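Uncharacterized protein (Bacteroides fragilis, PDB 4FR9) is of unknown function but is BLIP-like, belonging to a putative beta-lactamase-inhibitor-like family of the PepSY clan. Local coordinates at residues Gln14-Ala19 and Val52-Asn57; Thr65-Asn68 and Asn72-Pro75; Val95-Pro100 and Glu106-Val111. All coordinates share one frame; numbering follows the deposited sequence.

Interaction 1: residues Gln14-Ala19 and Val52-Asn57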
ATOM      1  N   GLN A  14      22.839   6.292   1.937  1.00 23.29           N
ATOM      2  CA  GLN A  14      22.576   7.291   0.936  1.00 22.54           C
ATOM      3  C   GLN A  14      21.997   6.634  -0.330  1.00 21.43           C
ATOM      4  O   GLN A  14      21.151   7.223  -0.992  1.00 22.00           O
ATOM      5  CB  GLN A  14      23.839   8.105   0.601  1.00 24.42           C
ATOM      6  CG  GLN A  14      23.529   9.300  -0.257  1.00 26.79           C
ATOM      7  CD  GLN A  14      22.598  10.299   0.417  1.00 31.31           C
ATOM      8  OE1 GLN A  14      22.818  10.683   1.585  1.00 35.65           O
ATOM      9  NE2 GLN A  14      21.576  10.750  -0.302  1.00 29.60           N
ATOM     10  N   ALA A  15      22.443   5.425  -0.649  1.00 21.49           N
ATOM     11  CA  ALA A  15      21.942   4.721  -1.823  1.00 20.57           C
ATOM     12  C   ALA A  15      20.416   4.490  -1.732  1.00 20.42           C
ATOM     13  O   ALA A  15      19.715   4.640  -2.729  1.00 20.83           O
ATOM     14  CB  ALA A  15      22.660   3.414  -2.028  1.00 22.64           C
ATOM     15  N   ILE A  16      19.917   4.111  -0.562  1.00 19.90           N
ATOM     16  CA  ILE A  16      18.498   3.949  -0.384  1.00 19.48           C
ATOM     17  C   ILE A  16      17.785   5.271  -0.551  1.00 18.98           C
ATOM     18  O   ILE A  16      16.740   5.353  -1.206  1.00 19.93           O
ATOM     19  CB  ILE A  16      18.199   3.299   0.994  1.00 19.82           C
ATOM     20  CG1 ILE A  16      18.565   1.818   1.005  1.00 22.52           C
ATOM     21  CG2 ILE A  16      16.720   3.470   1.336  1.00 21.08           C
ATOM     22  CD1 ILE A  16      18.490   1.138   2.393  1.00 25.12           C
ATOM     23  N   GLN A  17      18.330   6.338   0.045  1.00 20.74           N
ATOM     24  CA  GLN A  17      17.745   7.662  -0.082  1.00 20.41           C
ATOM     25  C   GLN A  17      17.712   8.129  -1.538  1.00 19.73           C
ATOM     26  O   GLN A  17      16.722   8.702  -1.985  1.00 21.43           O
ATOM     27  CB  GLN A  17      18.441   8.664   0.813  1.00 21.45           C
ATOM     28  CG  GLN A  17      18.399   8.224   2.280  1.00 22.90           C
ATOM     29  CD  GLN A  17      19.017   9.227   3.170  1.00 27.73           C
ATOM     30  OE1 GLN A  17      18.601  10.380   3.155  1.00 28.42           O
ATOM     31  NE2 GLN A  17      19.994   8.799   3.983  1.00 29.93           N
ATOM     32  N   ASP A  18      18.810   7.883  -2.260  1.00 21.40           N
ATOM     33  CA  ASP A  18      18.883   8.232  -3.676  1.00 20.96           C
ATOM     34  C   ASP A  18      17.899   7.440  -4.539  1.00 21.28           C
ATOM     35  O   ASP A  18      17.345   7.971  -5.513  1.00 22.31           O
ATOM     36  CB  ASP A  18      20.301   7.989  -4.209  1.00 21.95           C
ATOM     37  CG  ASP A  18      21.338   8.950  -3.643  1.00 23.69           C
ATOM     38  OD1 ASP A  18      20.959  10.009  -3.081  1.00 26.37           O
ATOM     39  OD2 ASP A  18      22.521   8.575  -3.761  1.00 26.82           O
ATOM     40  N   ALA A  19      17.674   6.186  -4.166  1.00 20.85           N
ATOM     41  CA  ALA A  19      16.728   5.343  -4.873  1.00 20.42           C
ATOM     42  C   ALA A  19      15.314   5.885  -4.721  1.00 20.14           C
ATOM     43  O   ALA A  19      14.550   5.922  -5.691  1.00 22.44           O
ATOM     44  CB  ALA A  19      16.832   3.899  -4.359  1.00 22.09           C
ATOM     45  N   VAL A  52       6.873   3.765   1.100  1.00 17.15           N
ATOM     46  CA  VAL A  52       7.703   3.253   0.024  1.00 16.53           C
ATOM     47  C   VAL A  52       8.761   2.322   0.597  1.00 16.28           C
ATOM     48  O   VAL A  52       9.555   2.738   1.454  1.00 17.54           O
ATOM     49  CB  VAL A  52       8.343   4.403  -0.786  1.00 17.97           C
ATOM     50  CG1 VAL A  52       9.009   3.832  -2.046  1.00 18.41           C
ATOM     51  CG2 VAL A  52       7.318   5.473  -1.134  1.00 20.45           C
ATOM     52  N   TRP A  53       8.765   1.074   0.152  1.00 16.08           N
ATOM     53  CA  TRP A  53       9.561   0.012   0.757  1.00 15.89           C
ATOM     54  C   TRP A  53      10.767  -0.352  -0.111  1.00 15.84           C
ATOM     55  O   TRP A  53      10.629  -0.574  -1.310  1.00 16.35           O
ATOM     56  CB  TRP A  53       8.714  -1.245   0.912  1.00 16.27           C
ATOM     57  CG  TRP A  53       7.553  -1.137   1.850  1.00 16.38           C
ATOM     58  CD1 TRP A  53       6.399  -0.441   1.689  1.00 16.46           C
ATOM     59  CD2 TRP A  53       7.425  -1.833   3.099  1.00 15.80           C
ATOM     60  NE1 TRP A  53       5.593  -0.596   2.796  1.00 16.76           N
ATOM     61  CE2 TRP A  53       6.183  -1.483   3.650  1.00 16.12           C
ATOM     62  CE3 TRP A  53       8.254  -2.718   3.802  1.00 16.87           C
ATOM     63  CZ2 TRP A  53       5.753  -1.981   4.870  1.00 17.34           C
ATOM     64  CZ3 TRP A  53       7.830  -3.215   4.986  1.00 17.90           C
ATOM     65  CH2 TRP A  53       6.584  -2.856   5.506  1.00 18.14           C
ATOM     66  N   PHE A  54      11.923  -0.488   0.542  1.00 16.44           N
ATOM     67  CA  PHE A  54      13.189  -0.869  -0.071  1.00 17.19           C
ATOM     68  C   PHE A  54      13.828  -1.984   0.695  1.00 17.16           C
ATOM     69  O   PHE A  54      13.708  -2.062   1.915  1.00 18.33           O
ATOM     70  CB  PHE A  54      14.190   0.304  -0.131  1.00 17.86           C
ATOM     71  CG  PHE A  54      13.684   1.450  -0.931  1.00 17.90           C
ATOM     72  CD1 PHE A  54      12.872   2.393  -0.369  1.00 19.48           C
ATOM     73  CD2 PHE A  54      13.995   1.550  -2.281  1.00 17.95           C
ATOM     74  CE1 PHE A  54      12.374   3.412  -1.122  1.00 19.85           C
ATOM     75  CE2 PHE A  54      13.474   2.599  -3.044  1.00 19.61           C
ATOM     76  CZ  PHE A  54      12.662   3.515  -2.466  1.00 19.81           C
ATOM     77  N   ASP A  55      14.561  -2.827  -0.027  1.00 17.62           N
ATOM     78  CA  ASP A  55      15.431  -3.788   0.623  1.00 18.17           C
ATOM     79  C   ASP A  55      16.821  -3.219   0.870  1.00 18.24           C
ATOM     80  O   ASP A  55      17.097  -2.048   0.538  1.00 19.29           O
ATOM     81  CB  ASP A  55      15.456  -5.117  -0.155  1.00 19.42           C
ATOM     82  CG  ASP A  55      16.144  -5.055  -1.490  1.00 20.22           C
ATOM     83  OD1 ASP A  55      16.890  -4.120  -1.776  1.00 20.19           O
ATOM     84  OD2 ASP A  55      15.904  -6.016  -2.277  1.00 22.70           O
ATOM     85  N   ALA A  56      17.684  -4.045   1.460  1.00 20.28           N
ATOM     86  CA  ALA A  56      19.016  -3.604   1.812  1.00 21.76           C
ATOM     87  C   ALA A  56      19.898  -3.310   0.614  1.00 22.12           C
ATOM     88  O   ALA A  56      20.946  -2.642   0.747  1.00 24.97           O
ATOM     89  CB  ALA A  56      19.696  -4.629   2.747  1.00 24.13           C
ATOM     90  N   ASN A  57      19.519  -3.803  -0.552  1.00 20.75           N
ATOM     91  CA  ASN A  57      20.227  -3.497  -1.801  1.00 19.61           C
ATOM     92  C   ASN A  57      19.692  -2.202  -2.451  1.00 18.43           C
ATOM     93  O   ASN A  57      19.999  -1.929  -3.600  1.00 18.61           O
ATOM     94  CB  ASN A  57      20.111  -4.621  -2.808  1.00 22.24           C
ATOM     95  CG  ASN A  57      20.944  -5.838  -2.482  1.00 27.14           C
ATOM     96  OD1 ASN A  57      21.976  -5.741  -1.856  1.00 31.35           O
ATOM     97  ND2 ASN A  57      20.501  -7.002  -2.979  1.00 35.45           N
TER

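Interaction 2: residues Thr65-Asn68 and Asn72-Pro75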
ATOM      1  N   THR A  65      -0.211   3.553  -1.213  1.00 16.99           N
ATOM      2  CA  THR A  65      -0.756   4.904  -1.290  1.00 17.73           C
ATOM      3  C   THR A  65      -2.113   4.943  -0.620  1.00 17.75           C
ATOM      4  O   THR A  65      -2.994   4.139  -0.955  1.00 18.76           O
ATOM      5  CB  THR A  65      -0.886   5.349  -2.738  1.00 20.72           C
ATOM      6  OG1 THR A  65       0.409   5.312  -3.354  1.00 21.68           O
ATOM      7  CG2 THR A  65      -1.466   6.752  -2.832  1.00 23.08           C
ATOM      8  N   GLU A  66      -2.306   5.882   0.292  1.00 18.53           N
ATOM      9  CA  GLU A  66      -3.586   6.056   0.925  0.50 19.28           C
ATOM     10  C   GLU A  66      -4.568   6.800  -0.005  1.00 20.26           C
ATOM     11  O   GLU A  66      -4.228   7.828  -0.571  1.00 22.02           O
ATOM     12  CB  GLU A  66      -3.395   6.818   2.235  0.50 21.29           C
ATOM     13  CG  GLU A  66      -4.644   7.008   3.026  0.50 25.90           C
ATOM     14  CD  GLU A  66      -5.221   5.696   3.475  0.50 34.21           C
ATOM     15  OE1 GLU A  66      -4.563   4.983   4.272  0.50 43.80           O
ATOM     16  OE2 GLU A  66      -6.325   5.370   3.017  0.50 31.24           O
ATOM     17  N   LEU A  67      -5.761   6.233  -0.178  1.00 19.46           N
ATOM     18  CA  LEU A  67      -6.839   6.878  -0.933  1.00 21.46           C
ATOM     19  C   LEU A  67      -7.924   7.312   0.075  1.00 24.09           C
ATOM     20  O   LEU A  67      -8.016   6.813   1.172  1.00 28.06           O
ATOM     21  CB  LEU A  67      -7.395   5.928  -1.992  1.00 21.26           C
ATOM     22  CG  LEU A  67      -6.427   5.583  -3.127  1.00 21.49           C
ATOM     23  CD1 LEU A  67      -7.115   4.665  -4.156  1.00 23.00           C
ATOM     24  CD2 LEU A  67      -5.749   6.798  -3.807  1.00 23.91           C
ATOM     25  N   ASN A  68      -8.720   8.295  -0.282  1.00 28.94           N
ATOM     26  CA  ASN A  68      -9.619   8.907   0.761  1.00 31.44           C
ATOM     27  C   ASN A  68     -10.932   8.087   0.911  1.00 27.84           C
ATOM     28  O   ASN A  68     -11.575   8.035   1.971  1.00 29.88           O
ATOM     29  CB  ASN A  68      -9.950  10.388   0.455  1.00 34.63           C
ATOM     30  CG  ASN A  68      -8.704  11.290   0.369  1.00 42.49           C
ATOM     31  OD1 ASN A  68      -7.698  11.056   1.056  1.00 48.22           O
ATOM     32  ND2 ASN A  68      -8.788  12.343  -0.466  1.00 43.51           N
ATOM     33  N   ASN A  72     -12.176   7.383  -5.000  1.00 17.48           N
ATOM     34  CA  ASN A  72     -10.848   7.542  -5.586  1.00 18.99           C
ATOM     35  C   ASN A  72     -10.383   6.321  -6.362  1.00 17.82           C
ATOM     36  O   ASN A  72      -9.287   6.332  -6.903  1.00 20.70           O
ATOM     37  CB  ASN A  72      -9.834   7.885  -4.500  1.00 19.88           C
ATOM     38  CG  ASN A  72     -10.137   9.201  -3.832  1.00 24.52           C
ATOM     39  OD1 ASN A  72     -10.137   9.280  -2.602  1.00 31.35           O
ATOM     40  ND2 ASN A  72     -10.409  10.223  -4.628  1.00 29.45           N
ATOM     41  N   LEU A  73     -11.197   5.266  -6.396  1.00 16.87           N
ATOM     42  CA  LEU A  73     -10.875   4.075  -7.181  1.00 17.00           C
ATOM     43  C   LEU A  73     -11.137   4.355  -8.647  1.00 16.56           C
ATOM     44  O   LEU A  73     -12.058   5.112  -8.983  1.00 18.37           O
ATOM     45  CB  LEU A  73     -11.731   2.910  -6.742  1.00 16.44           C
ATOM     46  CG  LEU A  73     -11.503   2.425  -5.325  1.00 16.77           C
ATOM     47  CD1 LEU A  73     -12.587   1.436  -4.895  1.00 19.17           C
ATOM     48  CD2 LEU A  73     -10.083   1.848  -5.199  1.00 19.44           C
ATOM     49  N   PRO A  74     -10.378   3.711  -9.547  1.00 17.12           N
ATOM     50  CA  PRO A  74     -10.677   3.841 -10.982  1.00 17.95           C
ATOM     51  C   PRO A  74     -12.062   3.263 -11.284  1.00 16.34           C
ATOM     52  O   PRO A  74     -12.552   2.384 -10.555  1.00 15.90           O
ATOM     53  CB  PRO A  74      -9.576   3.031 -11.678  1.00 22.33           C
ATOM     54  CG  PRO A  74      -8.805   2.389 -10.642  1.00 20.84           C
ATOM     55  CD  PRO A  74      -9.205   2.890  -9.294  1.00 17.38           C
ATOM     56  N   PRO A  75     -12.667   3.696 -12.384  1.00 15.44           N
ATOM     57  CA  PRO A  75     -14.013   3.251 -12.733  1.00 15.83           C
ATOM     58  C   PRO A  75     -14.256   1.727 -12.656  1.00 15.27           C
ATOM     59  O   PRO A  75     -15.237   1.288 -12.085  1.00 15.26           O
ATOM     60  CB  PRO A  75     -14.196   3.833 -14.128  1.00 17.08           C
ATOM     61  CG  PRO A  75     -13.416   5.093 -14.055  1.00 17.49           C
ATOM     62  CD  PRO A  75     -12.201   4.762 -13.274  1.00 17.13           C
TER

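Interaction 3: residues Val95-Pro100 and Glu106-Val111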
ATOM      1  N   VAL A  95      -6.737   1.731  -0.206  1.00 15.95           N
ATOM      2  CA  VAL A  95      -5.337   1.990  -0.547  1.00 16.47           C
ATOM      3  C   VAL A  95      -5.015   1.394  -1.901  1.00 15.83           C
ATOM      4  O   VAL A  95      -5.732   0.521  -2.397  1.00 16.67           O
ATOM      5  CB  VAL A  95      -4.331   1.491   0.534  1.00 17.69           C
ATOM      6  CG1 VAL A  95      -4.676   2.055   1.927  1.00 19.08           C
ATOM      7  CG2 VAL A  95      -4.280  -0.019   0.576  1.00 17.82           C
ATOM      8  N   ILE A  96      -3.890   1.820  -2.458  1.00 15.94           N
ATOM      9  CA  ILE A  96      -3.272   1.220  -3.624  0.50 14.48           C
ATOM     10  C   ILE A  96      -1.955   0.579  -3.213  1.00 15.83           C
ATOM     11  O   ILE A  96      -1.188   1.198  -2.463  1.00 17.89           O
ATOM     12  CB  ILE A  96      -2.878   2.212  -4.720  0.50 15.23           C
ATOM     13  CG1 ILE A  96      -3.959   3.267  -4.900  0.50 14.82           C
ATOM     14  CG2 ILE A  96      -2.654   1.441  -6.063  0.50 15.56           C
ATOM     15  CD1 ILE A  96      -3.634   4.287  -5.986  0.50 18.13           C
ATOM     16  N   LEU A  97      -1.691  -0.651  -3.664  1.00 14.95           N
ATOM     17  CA  LEU A  97      -0.409  -1.313  -3.529  1.00 15.01           C
ATOM     18  C   LEU A  97       0.179  -1.486  -4.900  1.00 15.25           C
ATOM     19  O   LEU A  97      -0.469  -2.000  -5.800  1.00 16.15           O
ATOM     20  CB  LEU A  97      -0.562  -2.653  -2.827  1.00 15.61           C
ATOM     21  CG  LEU A  97      -1.170  -2.610  -1.422  1.00 15.88           C
ATOM     22  CD1 LEU A  97      -1.438  -4.014  -0.873  1.00 16.31           C
ATOM     23  CD2 LEU A  97      -0.339  -1.784  -0.460  1.00 19.40           C
ATOM     24  N   GLU A  98       1.421  -1.020  -5.077  1.00 15.55           N
ATOM     25  CA  GLU A  98       2.134  -1.153  -6.313  1.00 15.67           C
ATOM     26  C   GLU A  98       3.429  -1.903  -6.090  1.00 15.59           C
ATOM     27  O   GLU A  98       4.070  -1.738  -5.056  1.00 16.62           O
ATOM     28  CB  GLU A  98       2.422   0.218  -6.907  1.00 17.00           C
ATOM     29  CG  GLU A  98       1.187   0.954  -7.377  1.00 18.32           C
ATOM     30  CD  GLU A  98       1.495   2.343  -7.826  1.00 21.75           C
ATOM     31  OE1 GLU A  98       1.683   3.205  -6.955  1.00 25.27           O
ATOM     32  OE2 GLU A  98       1.565   2.544  -9.066  1.00 28.62           O
ATOM     33  N   TYR A  99       3.799  -2.735  -7.061  1.00 16.18           N
ATOM     34  CA  TYR A  99       4.907  -3.664  -6.958  1.00 16.89           C
ATOM     35  C   TYR A  99       5.714  -3.684  -8.241  1.00 17.16           C
ATOM     36  O   TYR A  99       5.209  -3.348  -9.320  1.00 18.85           O
ATOM     37  CB  TYR A  99       4.366  -5.061  -6.779  1.00 17.50           C
ATOM     38  CG  TYR A  99       3.414  -5.255  -5.634  1.00 16.13           C
ATOM     39  CD1 TYR A  99       2.046  -5.090  -5.804  1.00 16.14           C
ATOM     40  CD2 TYR A  99       3.859  -5.635  -4.381  1.00 16.95           C
ATOM     41  CE1 TYR A  99       1.179  -5.309  -4.771  1.00 16.92           C
ATOM     42  CE2 TYR A  99       2.982  -5.851  -3.346  1.00 17.00           C
ATOM     43  CZ  TYR A  99       1.631  -5.730  -3.545  1.00 15.68           C
ATOM     44  OH  TYR A  99       0.744  -6.012  -2.539  1.00 17.65           O
ATOM     45  N   PRO A 100       6.954  -4.180  -8.156  1.00 17.48           N
ATOM     46  CA  PRO A 100       7.784  -4.321  -9.344  1.00 18.43           C
ATOM     47  C   PRO A 100       7.496  -5.555 -10.215  1.00 20.35           C
ATOM     48  O   PRO A 100       8.143  -5.724 -11.255  1.00 23.52           O
ATOM     49  CB  PRO A 100       9.225  -4.400  -8.776  1.00 19.50           C
ATOM     50  CG  PRO A 100       9.044  -4.967  -7.419  1.00 18.69           C
ATOM     51  CD  PRO A 100       7.735  -4.381  -6.914  1.00 18.22           C
ATOM     52  N   GLU A 106      -2.546  -3.352  -7.128  1.00 15.93           N
ATOM     53  CA  GLU A 106      -3.706  -3.926  -6.397  0.50 15.66           C
ATOM     54  C   GLU A 106      -4.399  -2.756  -5.715  1.00 15.04           C
ATOM     55  O   GLU A 106      -3.733  -1.961  -5.056  1.00 18.55           O
ATOM     56  CB  GLU A 106      -3.292  -4.891  -5.263  0.50 15.72           C
ATOM     57  CG  GLU A 106      -2.680  -6.235  -5.723  0.50 14.83           C
ATOM     58  CD  GLU A 106      -1.906  -6.977  -4.658  0.50 15.75           C
ATOM     59  OE1 GLU A 106      -1.672  -6.435  -3.569  0.50 16.16           O
ATOM     60  OE2 GLU A 106      -1.511  -8.125  -4.973  0.50 17.66           O
ATOM     61  N   PHE A 107      -5.706  -2.663  -5.813  1.00 14.48           N
ATOM     62  CA  PHE A 107      -6.503  -1.714  -5.023  1.00 14.64           C
ATOM     63  C   PHE A 107      -7.132  -2.498  -3.884  1.00 14.47           C
ATOM     64  O   PHE A 107      -7.796  -3.509  -4.126  1.00 17.18           O
ATOM     65  CB  PHE A 107      -7.579  -1.093  -5.890  1.00 15.33           C
ATOM     66  CG  PHE A 107      -7.032  -0.211  -6.937  1.00 15.80           C
ATOM     67  CD1 PHE A 107      -6.776   1.142  -6.650  1.00 17.79           C
ATOM     68  CD2 PHE A 107      -6.717  -0.678  -8.179  1.00 16.60           C
ATOM     69  CE1 PHE A 107      -6.220   1.963  -7.592  1.00 18.74           C
ATOM     70  CE2 PHE A 107      -6.149   0.167  -9.144  1.00 19.75           C
ATOM     71  CZ  PHE A 107      -5.918   1.482  -8.836  1.00 18.98           C
ATOM     72  N   VAL A 108      -6.951  -2.031  -2.649  1.00 14.68           N
ATOM     73  CA  VAL A 108      -7.389  -2.758  -1.482  1.00 14.56           C
ATOM     74  C   VAL A 108      -8.457  -1.951  -0.775  1.00 14.72           C
ATOM     75  O   VAL A 108      -8.198  -0.837  -0.314  1.00 15.85           O
ATOM     76  CB  VAL A 108      -6.247  -3.107  -0.526  1.00 16.34           C
ATOM     77  CG1 VAL A 108      -6.767  -3.997   0.568  1.00 18.12           C
ATOM     78  CG2 VAL A 108      -5.083  -3.779  -1.264  1.00 18.53           C
ATOM     79  N   VAL A 109      -9.639  -2.530  -0.696  1.00 14.60           N
ATOM     80  CA  VAL A 109     -10.763  -1.937   0.014  1.00 15.40           C
ATOM     81  C   VAL A 109     -10.983  -2.759   1.284  1.00 15.83           C
ATOM     82  O   VAL A 109     -11.233  -3.963   1.193  1.00 16.48           O
ATOM     83  CB  VAL A 109     -12.050  -1.913  -0.842  1.00 16.59           C
ATOM     84  CG1 VAL A 109     -13.209  -1.225  -0.075  1.00 18.27           C
ATOM     85  CG2 VAL A 109     -11.807  -1.224  -2.146  1.00 18.13           C
ATOM     86  N   THR A 110     -10.845  -2.129   2.455  1.00 17.26           N
ATOM     87  CA  THR A 110     -11.083  -2.791   3.726  1.00 18.34           C
ATOM     88  C   THR A 110     -12.510  -2.536   4.136  1.00 17.75           C
ATOM     89  O   THR A 110     -12.920  -1.384   4.236  1.00 20.02           O
ATOM     90  CB  THR A 110     -10.152  -2.271   4.825  1.00 19.48           C
ATOM     91  OG1 THR A 110      -8.801  -2.337   4.377  1.00 21.47           O
ATOM     92  CG2 THR A 110     -10.360  -3.025   6.110  1.00 22.57           C
ATOM     93  N   VAL A 111     -13.267  -3.609   4.341  1.00 18.21           N
ATOM     94  CA  VAL A 111     -14.673  -3.561   4.677  1.00 19.70           C
ATOM     95  C   VAL A 111     -14.928  -4.318   5.978  1.00 21.61           C
ATOM     96  O   VAL A 111     -14.208  -5.247   6.326  1.00 22.42           O
ATOM     97  CB  VAL A 111     -15.580  -4.119   3.558  1.00 19.53           C
ATOM     98  CG1 VAL A 111     -15.671  -3.169   2.389  1.00 21.65           C
ATOM     99  CG2 VAL A 111     -15.150  -5.500   3.137  1.00 21.95           C
TER

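Interaction 1: residues Gln14-Ala19 and Val52-Asn57
Ala19 and Ile16 rest on Phe54, and these three side chains form the close-packed part of the seam between helix 14-19 and strand 52-54. Ala19 and Ile16 lie one helical turn apart, so they form a short apolar stripe facing the aromatic ring. The methyl of Ala19 makes the nearest approach, with CB 3.8 Å from Phe54 CE2. Ile16 divides its work between two branches. Its chi1 of -73° sets CG2 anti to the backbone N, from where this methyl approaches the root of the ring, 4.3 Å from Phe54 CG. The other branch carries CD1 past the ring to the backbone, where it lies 3.9 Å from Asp55 O in a van der Waals touch. Both residues meet the ring obliquely. Ile16 also reaches Tyr39 on the neighbouring strand as well as Trp32 and Ala58 in loops, which helps to bury it.

The far side of the helix is quite different. Gln14 and Asp18 are exposed and bond to each other one turn apart: Gln14 NE2 lies 2.9 Å from Asp18 OD1 along a nearly straight line (171°), meeting the carboxylate from above its plane. Beyond the strand the chain turns at Asp55, whose OD1 is held mainly by Asn59 N and takes only a weak, bent Asx-turn bond from Asn57 N. Ala56 and Asn57 are exposed on this turn.

No hydrogen bond or salt bridge crosses between the segments. The helix is therefore seated on this end of the sheet by two methyl-bearing residues and one ring, and between these segments its placement depends on apolar burial and shape, while the polar bonds nearby stay within each segment or run to its chain neighbours.

Interaction 2: residues Thr65-Asn68 and Asn72-Pro75
The amide planes of Asn72 and Asn68 stand 76° apart, and it is the backbone N and CB of Asn68 that meet the Asn72 oxygen, across the connection that leads from strand 60-67 to helix 75-83 in this PepSY-like sheet-and-helix fold. Neither amide is stacked on the other. What meets Asn72 gathers at the oxygen end of its flat group: Asn68 N lies 2.9 Å from Asn72 OD1, tilted 23° from the carbonyl plane, and Asn68 CB follows at 3.3 Å from the same oxygen. The hydrogen bond is noticeably bent, at 137° about the hydrogen. It ties a side-chain carbonyl back to the amide of a residue four positions earlier, closing the turn after strand 60-67. Arg48, from another loop, touches both asparagines.

Next to this polar clasp the contact becomes apolar. The side chains of Leu67 and Asn72 start out against each other, with Leu67 CB 4.0 Å from Asn72 CB. Leu67 then extends along the loop, and its CD1 comes 3.9 Å from Asn72 O, a packing touch only. Asn72 thus takes part in both halves: its oxygen binds Asn68 N, while its CB and backbone O lie against Leu67.

Leu73 continues inward, packing on Val94, Phe107 and Val109, and so fastens the loop to the sheet just before Pro74, which occupies the N-cap position of helix 75-83. Between the two segments, the side chains also meet methyl to methyl, Leu67 CD1 4.2 Å from Leu73 CD2.

Interaction 3: residues Val95-Pro100 and Glu106-Val111
With CG anti to the carbonyl carbon (chi1 -70°) and an extended chain beyond, Glu106 carries its carboxylate along the hairpin to Tyr99, whose ring is turned toward it by a chi1 of -55°. The phenol donates from OH to Glu106 OE1 over 2.7 Å, meeting the carboxylate 43° above its plane, while OE1 lies at the ring's edge. This holds for one of two conformers modelled for Glu106. The other oxygen, OE2, has a salt bridge to Arg143, which also makes a cation-pi contact with Tyr99, so the buried carboxylate has two polar partners and is probably stabilised as an anion.

Alongside this pair, four backbone bonds join the strands. Val95 and Val108 exchange two, with Val108 N 2.8 Å from Val95 O, and Leu97 and Glu106 exchange two more, with Leu97 N 2.8 Å from Glu106 O. On the face of Glu106, Leu97 CD1 touches Val108 CG2 at 3.7 Å, and Val95 CG2 packs against Val108 CB at 3.8 Å. On the other face, Ile96 CG1 is 3.7 Å from Phe107 CE1, and Ile96 CG2 lies over one face of that ring. Phe107 in turn meets Val77 of helix 75-83.

Hydrogen-bonded pairs (Val95-Val108, Leu97-Glu106) flank the non-hydrogen-bonded pair Ile96-Phe107, the pattern of an antiparallel beta hairpin, here formed by the central strands 90-98 and 105-112 of the meandering sheet.

Overall arrangement
All three interactions reach one antiparallel sheet, but at different depths. Interaction 3 is the buried one, centred about 5 Å from the chain centre, and alone combines backbone pairing with a buried polar pair. Interaction 2, partly buried and centred about 11 Å from the chain centre, touches it directly: Leu67 CD1 on Ile96 CG1 and Pro74 CG on Phe107 CZ pack strand and loop against the hairpin, while a probable Thr65 N to Ile96 O hydrogen bond joins neighbouring strands. Interaction 1, partly buried about 17 Å from the chain centre, has no hydrogen bond across its seam and rests on methyl-ring packing. Backbone bonding thus dominates within the sheet, a side-chain clasp at the loop.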